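Local coordinates for protein peptidoglycan D,D-transpeptidase FtsI (Yersinia pestis, PDB 6SYN) that probably cross-links peptidoglycan strands as a class B penicillin-binding protein, a D,D-transpeptidase likely to act in building the division septum, at residues A[180-194]-A[215-227]. Numbering follows the deposited sequence.
Sequences SVDERLQALVYRELN and GEVLAMANSPSYN. With ACT (acetate ion), chain C.
Glu216 and Ser180 meet through their CB atoms where strand 217-223 is about to begin, a worked example of how an outermost strand is fastened to a helix laid along it. The Glu216 carboxylate turns elsewhere, to Thr214 and, in a salt bridge, to Arg22. At Leu218 the backbone takes over: Asp182 N donates to Leu218 O (2.9 Å) at the last residue before the helix. Leu218 and Ala219 together form a classic beta bulge opposite Leu209. Ala219 CB then packs on Val189 CG2 (3.5 Å). Met220 is gripped at both backbone polar atoms by one amide, that of Gln186. Met220 N donates to Gln186 OE1 (2.7 Å) in the plane of the Gln186 carbonyl, on a lone pair, whereas Gln186 NE2 reaches Met220 O (2.7 Å) from well above the plane of the Met220 carbonyl. A bend at chi2 (75°) brings the Gln186 amide back to the strand, and NE2 has a second acceptor in Val119 O, which helps fix its rotation. Ala221 CB points at the helix, against Tyr190 CB (3.7 Å) and Val189 CG1. Asn222 O lies at the edge of the Tyr190 ring, and Ser223 OG stands near Asn194 ND2. Tyr190 OH and Ser225 OG both bond to Gln118. Helix 183-194 runs at 35° to strand 217-223, over that end of the transpeptidase domain's antiparallel sheet; it also touches the adjacent strand 204-211, and helix 492-505 packs beside it.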
loop_
_atom_site.group_PDB
_atom_site.type_symbol
_atom_site.label_atom_id
_atom_site.label_comp_id
_atom_site.label_asym_id
_atom_site.label_seq_id
_atom_site.Cartn_x
_atom_site.Cartn_y
_atom_site.Cartn_z
ATOM N N SER A 180 11.317 -8.437 5.170
ATOM C CA SER A 180 11.670 -8.454 3.727
ATOM C C SER A 180 11.839 -7.018 3.203
ATOM O O SER A 180 12.453 -6.850 2.140
ATOM C CB SER A 180 10.617 -9.187 2.950
ATOM O OG SER A 180 9.432 -8.412 2.886
ATOM N N VAL A 181 11.309 -6.026 3.927
ATOM C CA VAL A 181 11.261 -4.586 3.527
ATOM C C VAL A 181 12.673 -3.981 3.585
ATOM O O VAL A 181 13.508 -4.492 4.355
ATOM C CB VAL A 181 10.263 -3.834 4.428
ATOM C CG1 VAL A 181 10.377 -2.321 4.319
ATOM C CG2 VAL A 181 8.839 -4.281 4.152
ATOM N N ASP A 182 12.931 -2.940 2.787
ATOM C CA ASP A 182 14.203 -2.163 2.794
ATOM C C ASP A 182 13.862 -0.735 3.240
ATOM O O ASP A 182 12.944 -0.146 2.634
ATOM C CB ASP A 182 14.901 -2.243 1.429
ATOM C CG ASP A 182 16.271 -1.582 1.367
ATOM O OD1 ASP A 182 16.489 -0.608 2.112
ATOM O OD2 ASP A 182 17.117 -2.046 0.572
ATOM N N GLU A 183 14.539 -0.222 4.277
ATOM C CA GLU A 183 14.224 1.090 4.917
ATOM C C GLU A 183 14.462 2.222 3.907
ATOM O O GLU A 183 13.614 3.135 3.856
ATOM C CB GLU A 183 15.021 1.292 6.214
ATOM C CG GLU A 183 15.295 2.752 6.571
ATOM C CD GLU A 183 14.064 3.597 6.860
ATOM O OE1 GLU A 183 13.013 3.002 7.147
ATOM O OE2 GLU A 183 14.150 4.846 6.792
ATOM N N ARG A 184 15.568 2.169 3.155
ATOM C CA ARG A 184 15.917 3.160 2.101
ATOM C C ARG A 184 14.778 3.246 1.080
ATOM O O ARG A 184 14.454 4.375 0.651
ATOM C CB ARG A 184 17.198 2.772 1.353
ATOM C CG ARG A 184 18.484 2.843 2.166
ATOM C CD ARG A 184 19.654 2.238 1.406
ATOM N NE ARG A 184 19.348 0.874 0.985
ATOM C CZ ARG A 184 19.936 0.202 -0.008
ATOM N NH1 ARG A 184 20.897 0.752 -0.734
ATOM N NH2 ARG A 184 19.538 -1.030 -0.280
ATOM N N LEU A 185 14.229 2.096 0.676
ATOM C CA LEU A 185 13.205 1.994 -0.399
ATOM C C LEU A 185 11.829 2.357 0.174
ATOM O O LEU A 185 11.046 2.989 -0.553
ATOM C CB LEU A 185 13.214 0.584 -1.004
ATOM C CG LEU A 185 14.526 0.108 -1.634
ATOM C CD1 LEU A 185 14.301 -1.167 -2.431
ATOM C CD2 LEU A 185 15.157 1.165 -2.532
ATOM N N GLN A 186 11.547 1.994 1.431
ATOM C CA GLN A 186 10.309 2.421 2.141
ATOM C C GLN A 186 10.319 3.951 2.277
ATOM O O GLN A 186 9.260 4.578 2.041
ATOM C CB GLN A 186 10.183 1.730 3.501
ATOM C CG GLN A 186 8.876 2.048 4.224
ATOM C CD GLN A 186 7.681 1.325 3.652
ATOM O OE1 GLN A 186 7.793 0.531 2.722
ATOM N NE2 GLN A 186 6.513 1.595 4.214
ATOM N N ALA A 187 11.473 4.522 2.632
ATOM C CA ALA A 187 11.694 5.980 2.779
ATOM C C ALA A 187 11.409 6.668 1.440
ATOM O O ALA A 187 10.653 7.660 1.441
ATOM C CB ALA A 187 13.096 6.255 3.261
ATOM N N LEU A 188 11.970 6.141 0.345
ATOM C CA LEU A 188 11.767 6.679 -1.026
ATOM C C LEU A 188 10.298 6.529 -1.425
ATOM O O LEU A 188 9.698 7.516 -1.879
ATOM C CB LEU A 188 12.649 5.941 -2.034
ATOM C CG LEU A 188 12.306 6.246 -3.490
ATOM C CD1 LEU A 188 12.505 7.727 -3.784
ATOM C CD2 LEU A 188 13.120 5.390 -4.442
ATOM N N VAL A 189 9.758 5.319 -1.306
ATOM C CA VAL A 189 8.342 5.024 -1.662
ATOM C C VAL A 189 7.436 5.984 -0.879
ATOM O O VAL A 189 6.726 6.770 -1.524
ATOM C CB VAL A 189 7.985 3.547 -1.410
ATOM C CG1 VAL A 189 6.482 3.321 -1.413
ATOM C CG2 VAL A 189 8.655 2.636 -2.425
ATOM N N TYR A 190 7.468 5.935 0.455
ATOM C CA TYR A 190 6.532 6.696 1.321
ATOM C C TYR A 190 6.640 8.197 1.024
ATOM O O TYR A 190 5.594 8.868 0.992
ATOM C CB TYR A 190 6.781 6.435 2.806
ATOM C CG TYR A 190 6.025 7.388 3.697
ATOM C CD1 TYR A 190 4.696 7.165 4.021
ATOM C CD2 TYR A 190 6.621 8.552 4.156
ATOM C CE1 TYR A 190 3.991 8.058 4.810
ATOM C CE2 TYR A 190 5.932 9.452 4.948
ATOM C CZ TYR A 190 4.612 9.204 5.278
ATOM O OH TYR A 190 3.938 10.092 6.061
ATOM N N ARG A 191 7.856 8.712 0.831
ATOM C CA ARG A 191 8.117 10.168 0.670
ATOM C C ARG A 191 7.469 10.666 -0.627
ATOM O O ARG A 191 6.906 11.779 -0.621
ATOM C CB ARG A 191 9.623 10.440 0.700
ATOM C CG ARG A 191 10.045 11.784 0.123
ATOM C CD ARG A 191 11.494 12.081 0.460
ATOM N NE ARG A 191 12.487 11.212 -0.185
ATOM C CZ ARG A 191 12.995 10.075 0.317
ATOM N NH1 ARG A 191 13.917 9.413 -0.366
ATOM N NH2 ARG A 191 12.591 9.593 1.480
ATOM N N GLU A 192 7.553 9.885 -1.701
ATOM C CA GLU A 192 6.958 10.244 -3.015
ATOM C C GLU A 192 5.432 10.177 -2.903
ATOM O O GLU A 192 4.760 11.070 -3.454
ATOM C CB GLU A 192 7.518 9.333 -4.110
ATOM C CG GLU A 192 9.005 9.532 -4.339
ATOM C CD GLU A 192 9.390 10.939 -4.760
ATOM O OE1 GLU A 192 8.569 11.605 -5.407
ATOM O OE2 GLU A 192 10.508 11.364 -4.434
ATOM N N LEU A 193 4.917 9.169 -2.193
ATOM C CA LEU A 193 3.464 8.896 -2.043
ATOM C C LEU A 193 2.819 10.010 -1.213
ATOM O O LEU A 193 1.882 10.661 -1.708
ATOM C CB LEU A 193 3.289 7.539 -1.355
ATOM C CG LEU A 193 1.845 7.132 -1.072
ATOM C CD1 LEU A 193 1.128 6.786 -2.370
ATOM C CD2 LEU A 193 1.791 5.970 -0.093
ATOM N N ASN A 194 3.323 10.197 0.009
ATOM C CA ASN A 194 2.831 11.182 1.008
ATOM C C ASN A 194 2.730 12.560 0.354
ATOM O O ASN A 194 1.639 13.150 0.396
ATOM C CB ASN A 194 3.740 11.221 2.233
ATOM C CG ASN A 194 3.057 11.835 3.431
ATOM O OD1 ASN A 194 3.590 12.749 4.056
ATOM N ND2 ASN A 194 1.874 11.342 3.751
ATOM N N GLY A 215 9.189 -12.699 -4.504
ATOM C CA GLY A 215 7.846 -12.387 -3.974
ATOM C C GLY A 215 7.922 -11.563 -2.698
ATOM O O GLY A 215 6.869 -11.307 -2.089
ATOM N N GLU A 216 9.127 -11.157 -2.300
ATOM C CA GLU A 216 9.352 -10.341 -1.086
ATOM C C GLU A 216 8.708 -8.961 -1.286
ATOM O O GLU A 216 8.795 -8.421 -2.416
ATOM C CB GLU A 216 10.849 -10.213 -0.826
ATOM C CG GLU A 216 11.492 -11.485 -0.321
ATOM C CD GLU A 216 12.999 -11.360 -0.223
ATOM O OE1 GLU A 216 13.647 -11.233 -1.281
ATOM O OE2 GLU A 216 13.514 -11.344 0.906
ATOM N N VAL A 217 8.070 -8.427 -0.237
ATOM C CA VAL A 217 7.554 -7.029 -0.196
ATOM C C VAL A 217 8.706 -6.137 0.266
ATOM O O VAL A 217 9.051 -6.206 1.461
ATOM C CB VAL A 217 6.331 -6.877 0.726
ATOM C CG1 VAL A 217 5.839 -5.437 0.745
ATOM C CG2 VAL A 217 5.199 -7.828 0.353
ATOM N N LEU A 218 9.275 -5.360 -0.660
ATOM C CA LEU A 218 10.439 -4.464 -0.441
ATOM C C LEU A 218 9.969 -3.131 0.146
ATOM O O LEU A 218 10.753 -2.505 0.886
ATOM C CB LEU A 218 11.163 -4.258 -1.777
ATOM C CG LEU A 218 11.836 -5.507 -2.340
ATOM C CD1 LEU A 218 12.311 -5.291 -3.767
ATOM C CD2 LEU A 218 12.989 -5.949 -1.449
ATOM N N ALA A 219 8.753 -2.698 -0.195
ATOM C CA ALA A 219 8.162 -1.436 0.300
ATOM C C ALA A 219 6.636 -1.549 0.318
ATOM O O ALA A 219 6.076 -2.130 -0.625
ATOM C CB ALA A 219 8.630 -0.288 -0.557
ATOM N N MET A 220 6.004 -0.999 1.359
ATOM C CA MET A 220 4.529 -0.956 1.537
ATOM C C MET A 220 4.171 0.275 2.381
ATOM O O MET A 220 4.285 0.201 3.625
ATOM C CB MET A 220 4.041 -2.232 2.229
ATOM C CG MET A 220 2.534 -2.376 2.265
ATOM S SD MET A 220 2.038 -3.740 3.342
ATOM C CE MET A 220 1.750 -5.031 2.136
ATOM N N ALA A 221 3.762 1.366 1.728
ATOM C CA ALA A 221 3.510 2.678 2.364
ATOM C C ALA A 221 2.077 3.142 2.092
ATOM O O ALA A 221 1.486 2.732 1.077
ATOM C CB ALA A 221 4.513 3.687 1.870
ATOM N N ASN A 222 1.550 3.963 3.001
ATOM C CA ASN A 222 0.200 4.578 2.926
ATOM C C ASN A 222 0.308 6.037 3.366
ATOM O O ASN A 222 1.097 6.334 4.283
ATOM C CB ASN A 222 -0.820 3.855 3.806
ATOM C CG ASN A 222 -0.789 2.351 3.636
ATOM O OD1 ASN A 222 -1.321 1.823 2.658
ATOM N ND2 ASN A 222 -0.173 1.656 4.582
ATOM N N SER A 223 -0.449 6.910 2.713
ATOM C CA SER A 223 -0.699 8.302 3.154
ATOM C C SER A 223 -2.210 8.505 3.194
ATOM O O SER A 223 -2.883 8.186 2.219
ATOM C CB SER A 223 -0.021 9.284 2.245
ATOM O OG SER A 223 -0.232 10.614 2.694
ATOM N N PRO A 224 -2.792 9.024 4.301
ATOM C CA PRO A 224 -2.031 9.502 5.462
ATOM C C PRO A 224 -1.464 8.410 6.383
ATOM O O PRO A 224 -1.981 7.303 6.395
ATOM C CB PRO A 224 -3.085 10.296 6.241
ATOM C CG PRO A 224 -4.368 9.559 5.943
ATOM C CD PRO A 224 -4.243 9.188 4.481
ATOM N N SER A 225 -0.414 8.752 7.128
ATOM C CA SER A 225 0.210 7.865 8.138
ATOM C C SER A 225 -0.078 8.431 9.528
ATOM O O SER A 225 -1.075 9.171 9.663
ATOM C CB SER A 225 1.682 7.690 7.891
ATOM O OG SER A 225 2.157 6.506 8.523
ATOM N N TYR A 226 0.736 8.054 10.515
ATOM C CA TYR A 226 0.659 8.518 11.922
ATOM C C TYR A 226 2.050 8.401 12.529
ATOM O O TYR A 226 2.864 7.633 11.985
ATOM C CB TYR A 226 -0.367 7.712 12.725
ATOM C CG TYR A 226 -0.015 6.277 13.038
ATOM C CD1 TYR A 226 0.732 5.944 14.156
ATOM C CD2 TYR A 226 -0.484 5.240 12.252
ATOM C CE1 TYR A 226 1.032 4.626 14.465
ATOM C CE2 TYR A 226 -0.192 3.918 12.543
ATOM C CZ TYR A 226 0.565 3.606 13.655
ATOM O OH TYR A 226 0.842 2.300 13.933
ATOM N N ASN A 227 2.306 9.130 13.615
ATOM C CA ASN A 227 3.580 9.029 14.368
ATOM C C ASN A 227 3.400 8.035 15.516
ATOM O O ASN A 227 2.627 8.279 16.441
ATOM C CB ASN A 227 4.080 10.396 14.831
ATOM C CG ASN A 227 5.499 10.344 15.363
ATOM O OD1 ASN A 227 6.127 9.285 15.406
ATOM N ND2 ASN A 227 6.017 11.493 15.767
HETATM C C ACT C . 22.678 -2.052 -2.321
HETATM O O ACT C . 21.740 -1.523 -2.952
HETATM O OXT ACT C . 22.745 -3.276 -2.082
HETATM C CH3 ACT C . 23.812 -1.149 -1.805
#